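Local coordinates for protein SusD homolog (Bacteroides thetaiotaomicron VPI-5482, PDB 3IV0) that probably binds glycans at the bacterial outer membrane, as other members of the SusD family do, although its own ligand is not established, at residues T45-M50 with Y429-V434; M50-I55 with N447-T452; V364-G369 with C420-G425. All coordinates share one frame; numbering follows the deposited sequence.

Contact 1 of 3, residues T45-M50 with Y429-V434; sequences TYSGDM and YYYDLV
Gly48 and Tyr430 mark the closest passage of two short helices: their CA atoms stand 4.9 Å apart, and the axes of 45-50 and 429-434 approach to 7.0 Å with 67° between their N-to-C directions. The backbones are joined directly, because Tyr430 N, in the opening turn of its helix, donates to Gly48 O over 2.9 Å with an almost straight N-H...O angle of 178°. Ser47 OG and Tyr431 OH lie 2.6 Å apart, within hydrogen-bonding distance, and Ser47 OG is also bonded to Phe43 O. With CG of Tyr431 anti to the carbonyl carbon, chi1 -70° brings the ring against Ser47 and Gly48: Ser47 O sits 3.8 Å above one face, offset toward the rim, and Tyr431 CE2 comes 3.7 Å from Gly48 CA. A CB on Gly48 would fall only 3.3 Å from that CE2, so a side chain at this position would probably collide with the ring as placed. Tyr430 CD2 rests 3.3 Å from Ser47 O, while the Tyr430 hydroxyl leads off to Trp459 O. Closure of a C-terminal helical turn by the N-terminal turn of a helix 379 residues later joins an early and a late helix in the buried core of this mainly helical, SusD-family protein.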
loop_
_atom_site.group_PDB
_atom_site.type_symbol
_atom_site.label_atom_id
_atom_site.label_comp_id
_atom_site.label_asym_id
_atom_site.label_seq_id
_atom_site.Cartn_x
_atom_site.Cartn_y
_atom_site.Cartn_z
ATOM N N THR A 45 -3.200 -7.143 -2.019
ATOM C CA THR A 45 -4.516 -6.947 -2.585
ATOM C C THR A 45 -5.603 -7.565 -1.704
ATOM O O THR A 45 -6.685 -6.980 -1.564
ATOM C CB THR A 45 -4.577 -7.397 -4.067
ATOM O OG1 THR A 45 -5.769 -6.875 -4.664
ATOM C CG2 THR A 45 -4.631 -8.880 -4.238
ATOM N N TYR A 46 -5.350 -8.710 -1.073
ATOM C CA TYR A 46 -6.363 -9.285 -0.189
ATOM C C TYR A 46 -6.603 -8.331 0.964
ATOM O O TYR A 46 -7.760 -8.102 1.352
ATOM C CB TYR A 46 -5.953 -10.648 0.370
ATOM C CG TYR A 46 -6.160 -11.854 -0.496
ATOM C CD1 TYR A 46 -6.030 -11.823 -1.858
ATOM C CD2 TYR A 46 -6.454 -13.065 0.115
ATOM C CE1 TYR A 46 -6.164 -12.990 -2.607
ATOM C CE2 TYR A 46 -6.626 -14.196 -0.594
ATOM C CZ TYR A 46 -6.475 -14.155 -1.959
ATOM O OH TYR A 46 -6.597 -15.373 -2.651
ATOM N N SER A 47 -5.517 -7.860 1.563
ATOM C CA SER A 47 -5.610 -7.074 2.786
ATOM C C SER A 47 -6.003 -5.619 2.596
ATOM O O SER A 47 -6.584 -5.000 3.507
ATOM C CB SER A 47 -4.279 -7.120 3.558
ATOM O OG SER A 47 -3.257 -6.373 2.901
ATOM N N GLY A 48 -5.684 -5.052 1.448
ATOM C CA GLY A 48 -5.901 -3.634 1.185
ATOM C C GLY A 48 -7.009 -3.314 0.208
ATOM O O GLY A 48 -7.671 -2.284 0.369
ATOM N N ASP A 49 -7.208 -4.129 -0.819
ATOM C CA ASP A 49 -8.296 -3.865 -1.776
ATOM C C ASP A 49 -9.592 -4.598 -1.407
ATOM O O ASP A 49 -10.671 -4.027 -1.500
ATOM C CB ASP A 49 -7.873 -4.307 -3.157
ATOM C CG ASP A 49 -6.711 -3.555 -3.669
ATOM O OD1 ASP A 49 -6.788 -2.314 -3.702
ATOM O OD2 ASP A 49 -5.723 -4.206 -4.094
HETATM N N MSE A 50 -9.505 -5.865 -1.055
HETATM C CA MSE A 50 -10.669 -6.761 -1.041
HETATM C C MSE A 50 -11.418 -6.777 0.288
HETATM O O MSE A 50 -12.646 -6.965 0.326
HETATM C CB MSE A 50 -10.198 -8.165 -1.419
HETATM C CG MSE A 50 -9.667 -8.278 -2.871
HETATM SE SE MSE A 50 -8.989 -10.006 -3.223
HETATM C CE MSE A 50 -10.643 -10.971 -3.392
ATOM N N TYR A 429 -7.739 0.981 0.183
ATOM C CA TYR A 429 -9.113 1.056 0.614
ATOM C C TYR A 429 -9.325 0.622 2.048
ATOM O O TYR A 429 -9.817 1.392 2.890
ATOM C CB TYR A 429 -9.967 0.221 -0.334
ATOM C CG TYR A 429 -11.371 -0.025 0.170
ATOM C CD1 TYR A 429 -12.335 0.983 0.142
ATOM C CD2 TYR A 429 -11.729 -1.279 0.631
ATOM C CE1 TYR A 429 -13.649 0.714 0.625
ATOM C CE2 TYR A 429 -13.006 -1.549 1.123
ATOM C CZ TYR A 429 -13.956 -0.574 1.072
ATOM O OH TYR A 429 -15.220 -0.920 1.576
ATOM N N TYR A 430 -8.972 -0.628 2.344
ATOM C CA TYR A 430 -9.280 -1.150 3.652
ATOM C C TYR A 430 -8.503 -0.418 4.734
ATOM O O TYR A 430 -9.016 -0.126 5.807
ATOM C CB TYR A 430 -9.021 -2.662 3.719
ATOM C CG TYR A 430 -9.220 -3.198 5.093
ATOM C CD1 TYR A 430 -10.486 -3.422 5.607
ATOM C CD2 TYR A 430 -8.152 -3.448 5.901
ATOM C CE1 TYR A 430 -10.651 -3.918 6.889
ATOM C CE2 TYR A 430 -8.294 -3.934 7.159
ATOM C CZ TYR A 430 -9.553 -4.165 7.674
ATOM O OH TYR A 430 -9.747 -4.660 8.945
ATOM N N TYR A 431 -7.237 -0.162 4.435
ATOM C CA TYR A 431 -6.358 0.443 5.406
ATOM C C TYR A 431 -6.777 1.891 5.693
ATOM O O TYR A 431 -6.740 2.326 6.853
ATOM C CB TYR A 431 -4.938 0.339 4.873
ATOM C CG TYR A 431 -4.408 -1.072 4.858
ATOM C CD1 TYR A 431 -4.379 -1.840 6.016
ATOM C CD2 TYR A 431 -3.859 -1.613 3.715
ATOM C CE1 TYR A 431 -3.869 -3.135 6.012
ATOM C CE2 TYR A 431 -3.320 -2.907 3.704
ATOM C CZ TYR A 431 -3.291 -3.625 4.865
ATOM O OH TYR A 431 -2.699 -4.893 4.912
ATOM N N ASP A 432 -7.258 2.603 4.677
ATOM C CA ASP A 432 -7.817 3.952 4.894
ATOM C C ASP A 432 -9.041 3.869 5.798
ATOM O O ASP A 432 -9.242 4.714 6.669
ATOM C CB ASP A 432 -8.191 4.582 3.562
ATOM C CG ASP A 432 -7.003 5.147 2.811
ATOM O OD1 ASP A 432 -5.885 5.249 3.366
ATOM O OD2 ASP A 432 -7.251 5.646 1.688
ATOM N N LEU A 433 -9.887 2.868 5.568
ATOM C CA LEU A 433 -11.031 2.721 6.435
ATOM C C LEU A 433 -10.634 2.481 7.864
ATOM O O LEU A 433 -11.291 2.988 8.801
ATOM C CB LEU A 433 -11.931 1.588 5.949
ATOM C CG LEU A 433 -12.703 1.807 4.657
ATOM C CD1 LEU A 433 -13.421 0.505 4.314
ATOM C CD2 LEU A 433 -13.728 2.915 4.806
ATOM N N VAL A 434 -9.614 1.658 8.099
ATOM C CA VAL A 434 -9.220 1.383 9.470
ATOM C C VAL A 434 -8.643 2.629 10.163
ATOM O O VAL A 434 -9.046 2.960 11.279
ATOM C CB VAL A 434 -8.216 0.208 9.537
ATOM C CG1 VAL A 434 -7.580 0.064 10.925
ATOM C CG2 VAL A 434 -8.898 -1.110 9.096
#

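Contact 2 of 3, residues M50-I55 with N447-T452; sequences MRCAPI and NPMTRT
Asn447 lies against the chain from Cys52 to Pro54, its CA 5.2 Å from that of Cys52, where a type II beta turn from Met50 to Ala53 follows the end of helix 43-50. Two kinds of interaction can be separated here. The first is van der Waals contact. Cys52 CB sits 3.6 Å from Asn447 O, and in return Asn447 CB packs against Cys52 O. Farther along, Cys52 SG meets Met449 CE, the terminal methyl of a selenomethionine, at 4.1 Å; a bend about the last torsion (chi3 71°) turns that methyl toward Cys52 SG, and Tyr430 lies against the same side chain.

The second is polar and runs through the Asn447 amide. CG lies anti to the carbonyl carbon (chi1 -63°), which holds ND2 beside the turn. Although ND2 is 3.1 Å from Ala53 O, the angle is too poor for a hydrogen bond. Asn447 ND2 instead bonds to Ala69 O and to a water 3.0 Å from it, and this water donates to Ile55 O over 2.9 Å. Cutting Asn447 back to an alanine is likely to leave Ala69 O and the bridging water without their amide donor and to break the water link to Ile55 O.

With no direct hydrogen bond between 50-55 and 447-452, the polar link depends on one bridging water and on an amide whose other bond lies outside both segments; the remaining cohesion comes from van der Waals contact of the Cys52 and Asn447 side chains with each other's backbone carbonyls, and of Cys52 SG with Met449 CE.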
loop_
_atom_site.group_PDB
_atom_site.type_symbol
_atom_site.label_atom_id
_atom_site.label_comp_id
_atom_site.label_asym_id
_atom_site.label_seq_id
_atom_site.Cartn_x
_atom_site.Cartn_y
_atom_site.Cartn_z
HETATM N N MSE A 50 -9.505 -5.865 -1.055
HETATM C CA MSE A 50 -10.669 -6.761 -1.041
HETATM C C MSE A 50 -11.418 -6.777 0.288
HETATM O O MSE A 50 -12.646 -6.965 0.326
HETATM C CB MSE A 50 -10.198 -8.165 -1.419
HETATM C CG MSE A 50 -9.667 -8.278 -2.871
HETATM SE SE MSE A 50 -8.989 -10.006 -3.223
HETATM C CE MSE A 50 -10.643 -10.971 -3.392
ATOM N N ARG A 51 -10.716 -6.604 1.385
ATOM C CA ARG A 51 -11.295 -6.765 2.698
ATOM C C ARG A 51 -12.299 -5.661 2.973
ATOM O O ARG A 51 -12.007 -4.473 2.810
ATOM C CB ARG A 51 -10.211 -6.743 3.756
ATOM C CG ARG A 51 -10.706 -7.169 5.103
ATOM C CD ARG A 51 -9.562 -7.327 6.077
ATOM N NE ARG A 51 -10.025 -7.708 7.407
ATOM C CZ ARG A 51 -9.231 -7.884 8.438
ATOM N NH1 ARG A 51 -7.927 -7.684 8.317
ATOM N NH2 ARG A 51 -9.715 -8.204 9.603
ATOM N N CYS A 52 -13.520 -6.049 3.366
ATOM C CA CYS A 52 -14.641 -5.123 3.594
ATOM C C CYS A 52 -15.038 -4.337 2.355
ATOM O O CYS A 52 -15.707 -3.317 2.478
ATOM C CB CYS A 52 -14.382 -4.179 4.777
ATOM S SG CYS A 52 -14.140 -5.051 6.340
ATOM N N ALA A 53 -14.605 -4.770 1.160
ATOM C CA ALA A 53 -15.005 -4.154 -0.083
ATOM C C ALA A 53 -16.348 -4.756 -0.558
ATOM O O ALA A 53 -16.597 -5.950 -0.327
ATOM C CB ALA A 53 -13.927 -4.371 -1.151
ATOM N N PRO A 54 -17.172 -3.941 -1.213
ATOM C CA PRO A 54 -18.473 -4.407 -1.735
ATOM C C PRO A 54 -18.291 -5.160 -3.057
ATOM O O PRO A 54 -18.689 -4.696 -4.135
ATOM C CB PRO A 54 -19.247 -3.113 -1.885
ATOM C CG PRO A 54 -18.237 -2.116 -2.230
ATOM C CD PRO A 54 -16.986 -2.502 -1.442
ATOM N N ILE A 55 -17.693 -6.346 -2.930
ATOM C CA ILE A 55 -17.324 -7.175 -4.061
ATOM C C ILE A 55 -18.014 -8.526 -3.971
ATOM O O ILE A 55 -18.325 -9.028 -2.883
ATOM C CB ILE A 55 -15.787 -7.340 -4.166
ATOM C CG1 ILE A 55 -15.174 -7.994 -2.930
ATOM C CG2 ILE A 55 -15.141 -5.998 -4.484
ATOM C CD1 ILE A 55 -13.654 -8.273 -3.109
ATOM N N ASN A 447 -19.755 -2.536 3.671
ATOM C CA ASN A 447 -19.638 -3.819 4.376
ATOM C C ASN A 447 -18.880 -3.571 5.687
ATOM O O ASN A 447 -17.795 -4.107 5.903
ATOM C CB ASN A 447 -18.872 -4.878 3.547
ATOM C CG ASN A 447 -19.563 -5.263 2.251
ATOM O OD1 ASN A 447 -20.587 -4.710 1.863
ATOM N ND2 ASN A 447 -18.984 -6.209 1.560
ATOM N N PRO A 448 -19.428 -2.732 6.568
ATOM C CA PRO A 448 -18.698 -2.323 7.767
ATOM C C PRO A 448 -18.600 -3.446 8.785
ATOM O O PRO A 448 -19.392 -4.410 8.758
ATOM C CB PRO A 448 -19.571 -1.218 8.370
ATOM C CG PRO A 448 -20.948 -1.589 7.933
ATOM C CD PRO A 448 -20.794 -2.168 6.553
HETATM N N MSE A 449 -17.639 -3.342 9.692
HETATM C CA MSE A 449 -17.679 -4.153 10.901
HETATM C C MSE A 449 -18.314 -3.304 11.998
HETATM O O MSE A 449 -18.518 -2.089 11.827
HETATM C CB MSE A 449 -16.268 -4.621 11.312
HETATM C CG MSE A 449 -15.321 -3.515 11.762
HETATM SE SE MSE A 449 -13.498 -4.091 12.081
HETATM C CE MSE A 449 -12.941 -4.430 10.257
ATOM N N THR A 450 -18.565 -3.870 13.170
ATOM C CA THR A 450 -19.065 -3.065 14.270
ATOM C C THR A 450 -17.932 -2.352 14.998
ATOM O O THR A 450 -16.766 -2.799 14.993
ATOM C CB THR A 450 -19.867 -3.881 15.298
ATOM O OG1 THR A 450 -18.976 -4.687 16.049
ATOM C CG2 THR A 450 -20.920 -4.765 14.608
ATOM N N ARG A 451 -18.247 -1.258 15.676
ATOM C CA ARG A 451 -17.227 -0.518 16.386
ATOM C C ARG A 451 -16.682 -1.359 17.540
ATOM O O ARG A 451 -15.472 -1.327 17.837
ATOM C CB ARG A 451 -17.735 0.849 16.851
ATOM C CG ARG A 451 -16.665 1.642 17.513
ATOM C CD ARG A 451 -17.144 3.035 17.827
ATOM N NE ARG A 451 -16.074 3.832 18.383
ATOM C CZ ARG A 451 -16.240 5.041 18.911
ATOM N NH1 ARG A 451 -17.442 5.593 18.942
ATOM N NH2 ARG A 451 -15.201 5.689 19.393
ATOM N N THR A 452 -17.553 -2.089 18.234
ATOM C CA THR A 452 -17.093 -2.937 19.339
ATOM C C THR A 452 -16.098 -3.976 18.808
ATOM O O THR A 452 -15.055 -4.193 19.411
ATOM C CB THR A 452 -18.242 -3.656 20.042
ATOM O OG1 THR A 452 -19.210 -2.685 20.494
ATOM C CG2 THR A 452 -17.707 -4.411 21.231
HETATM O O HOH W 1 -19.969 -7.709 -0.899
#

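Contact 3 of 3, residues V364-G369 with C420-G425; sequences VFRYAG and CRELIG
Arg366 and Glu422 form the tight end of this contact, with both terminal nitrogens of the guanidinium converging on a single carboxylate oxygen. Arg366 NH1 donates to Glu422 OE2 over 2.9 Å at 153°, meeting the oxygen's anti lone pair; NH2 reaches the same OE2 over a longer 3.2 Å, coming from above the carboxylate plane. OE2 lies in the guanidinium plane in both bonds, yet the two flat groups are turned 58° against each other, so this is an end-on grip on one atom and not a flat, two-oxygen pairing. A bend in the Glu422 chain (chi2 64°) carries the carboxylate across to the arginine, whose own chain runs extended from CG to NE. Arg366 NH2 also comes 2.9 Å from Glu422 O. Leu423 CD2 lies over one guanidinium face, 3.7 Å from that NH2, and Ala368 CB closes on Glu422 OE2 at 3.8 Å.

Arg366 stands at the N-cap position of helix 367-381, just after the classic beta bulge that Val364 and Phe365 make opposite Phe266 of strand 264-268; Glu422 ends helix 408-422. The bridge therefore ties a strand-to-helix junction to a helix terminus. Both charges have further partners: Glu426 and Glu263 pair with Arg366, and Arg319 and Arg398 with Glu422. Such a buried network would probably keep each group ionised.

The looser part lies past the salt bridge, around Gly369 and Leu423. Theirs are the nearest CA atoms of the two segments, yet they remain 7.2 Å apart, and across that distance the closest atoms are Leu423 CD1 and Gly369 CA, 4.2 Å apart.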
loop_
_atom_site.group_PDB
_atom_site.type_symbol
_atom_site.label_atom_id
_atom_site.label_comp_id
_atom_site.label_asym_id
_atom_site.label_seq_id
_atom_site.Cartn_x
_atom_site.Cartn_y
_atom_site.Cartn_z
ATOM N N VAL A 364 2.914 1.399 -4.609
ATOM C CA VAL A 364 2.598 1.399 -3.199
ATOM C C VAL A 364 2.196 2.797 -2.752
ATOM O O VAL A 364 1.144 2.971 -2.094
ATOM C CB VAL A 364 3.793 0.880 -2.372
ATOM C CG1 VAL A 364 3.507 1.004 -0.854
ATOM C CG2 VAL A 364 4.089 -0.572 -2.722
ATOM N N PHE A 365 2.994 3.789 -3.074
ATOM C CA PHE A 365 2.718 5.178 -2.759
ATOM C C PHE A 365 2.912 5.959 -4.030
ATOM O O PHE A 365 3.921 5.793 -4.733
ATOM C CB PHE A 365 3.683 5.719 -1.708
ATOM C CG PHE A 365 3.662 4.984 -0.384
ATOM C CD1 PHE A 365 2.471 4.702 0.294
ATOM C CD2 PHE A 365 4.881 4.633 0.228
ATOM C CE1 PHE A 365 2.483 4.062 1.498
ATOM C CE2 PHE A 365 4.873 3.984 1.468
ATOM C CZ PHE A 365 3.670 3.683 2.073
ATOM N N ARG A 366 1.989 6.860 -4.343
ATOM C CA ARG A 366 2.235 7.770 -5.456
ATOM C C ARG A 366 1.790 9.192 -5.143
ATOM O O ARG A 366 1.144 9.458 -4.110
ATOM C CB ARG A 366 1.645 7.287 -6.761
ATOM C CG ARG A 366 0.165 7.199 -6.773
ATOM C CD ARG A 366 -0.318 6.775 -8.177
ATOM N NE ARG A 366 -1.726 6.389 -8.154
ATOM C CZ ARG A 366 -2.729 7.149 -8.598
ATOM N NH1 ARG A 366 -2.541 8.355 -9.077
ATOM N NH2 ARG A 366 -3.954 6.672 -8.553
ATOM N N TYR A 367 2.179 10.129 -5.990
ATOM C CA TYR A 367 2.090 11.544 -5.661
ATOM C C TYR A 367 0.653 12.001 -5.450
ATOM O O TYR A 367 0.403 12.784 -4.542
ATOM C CB TYR A 367 2.826 12.328 -6.728
ATOM C CG TYR A 367 3.022 13.801 -6.480
ATOM C CD1 TYR A 367 3.541 14.303 -5.288
ATOM C CD2 TYR A 367 2.773 14.704 -7.496
ATOM C CE1 TYR A 367 3.727 15.677 -5.117
ATOM C CE2 TYR A 367 3.013 16.063 -7.350
ATOM C CZ TYR A 367 3.444 16.530 -6.159
ATOM O OH TYR A 367 3.669 17.882 -6.013
ATOM N N ALA A 368 -0.321 11.502 -6.209
ATOM C CA ALA A 368 -1.701 11.921 -5.984
ATOM C C ALA A 368 -2.148 11.513 -4.598
ATOM O O ALA A 368 -2.868 12.259 -3.920
ATOM C CB ALA A 368 -2.671 11.306 -7.034
ATOM N N GLY A 369 -1.786 10.298 -4.186
ATOM C CA GLY A 369 -2.108 9.833 -2.832
ATOM C C GLY A 369 -1.537 10.732 -1.764
ATOM O O GLY A 369 -2.240 11.092 -0.805
ATOM N N CYS A 420 -10.764 7.282 -2.291
ATOM C CA CYS A 420 -11.398 6.054 -2.732
ATOM C C CYS A 420 -11.503 5.985 -4.245
ATOM O O CYS A 420 -11.315 4.928 -4.840
ATOM C CB CYS A 420 -12.768 5.924 -2.094
ATOM S SG CYS A 420 -12.789 5.630 -0.315
ATOM N N ARG A 421 -11.814 7.102 -4.891
ATOM C CA ARG A 421 -11.869 7.129 -6.359
ATOM C C ARG A 421 -10.487 6.996 -6.966
ATOM O O ARG A 421 -10.255 6.185 -7.877
ATOM C CB ARG A 421 -12.445 8.448 -6.854
ATOM C CG ARG A 421 -13.956 8.606 -6.698
ATOM C CD ARG A 421 -14.407 9.964 -7.254
ATOM N NE ARG A 421 -14.219 11.067 -6.341
ATOM C CZ ARG A 421 -15.047 11.382 -5.362
ATOM N NH1 ARG A 421 -16.158 10.691 -5.185
ATOM N NH2 ARG A 421 -14.777 12.395 -4.570
ATOM N N GLU A 422 -9.550 7.809 -6.490
ATOM C CA GLU A 422 -8.241 7.914 -7.106
ATOM C C GLU A 422 -7.407 6.644 -6.954
ATOM O O GLU A 422 -6.705 6.249 -7.887
ATOM C CB GLU A 422 -7.490 9.092 -6.507
ATOM C CG GLU A 422 -6.134 9.340 -7.095
ATOM C CD GLU A 422 -6.170 9.728 -8.545
ATOM O OE1 GLU A 422 -7.208 10.244 -9.045
ATOM O OE2 GLU A 422 -5.156 9.552 -9.252
ATOM N N LEU A 423 -7.526 5.977 -5.804
ATOM C CA LEU A 423 -6.627 4.882 -5.468
ATOM C C LEU A 423 -7.225 3.507 -5.545
ATOM O O LEU A 423 -6.595 2.524 -5.158
ATOM C CB LEU A 423 -6.022 5.107 -4.098
ATOM C CG LEU A 423 -5.274 6.421 -3.900
ATOM C CD1 LEU A 423 -4.839 6.623 -2.433
ATOM C CD2 LEU A 423 -4.035 6.566 -4.814
ATOM N N ILE A 424 -8.392 3.394 -6.160
ATOM C CA ILE A 424 -9.024 2.102 -6.266
ATOM C C ILE A 424 -8.087 1.095 -6.907
ATOM O O ILE A 424 -7.491 1.349 -7.937
ATOM C CB ILE A 424 -10.391 2.205 -7.031
ATOM C CG1 ILE A 424 -11.098 0.842 -6.939
ATOM C CG2 ILE A 424 -10.227 2.697 -8.489
ATOM C CD1 ILE A 424 -12.588 0.900 -7.370
ATOM N N GLY A 425 -7.970 -0.064 -6.271
ATOM C CA GLY A 425 -7.122 -1.133 -6.790
ATOM C C GLY A 425 -5.654 -1.044 -6.414
ATOM O O GLY A 425 -4.885 -1.891 -6.851
#

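Overall arrangement
Contacts 1 and 2 are neighbours, with centres about 9 Å apart, and their first segments meet at Met50, where helix 43-50 ends. Their segments alternate along the chain, so the two closures interlock: Tyr429 OH of contact 1 lies 2.6 Å from Cys52 O of contact 2, a probable hydrogen bond, and Tyr430 OH is packed 3.5 Å from Met449 CE. Contact 3 is nested inside both loops. Its centre is about 12 Å from that of contact 1, which it touches where Asp49 OD1 approaches Gly425 C, and about 20 Å from that of contact 2, with about 8 Å between nearest atoms. None of the three contacts can be tied to a glycan site, whose position in this protein is not known.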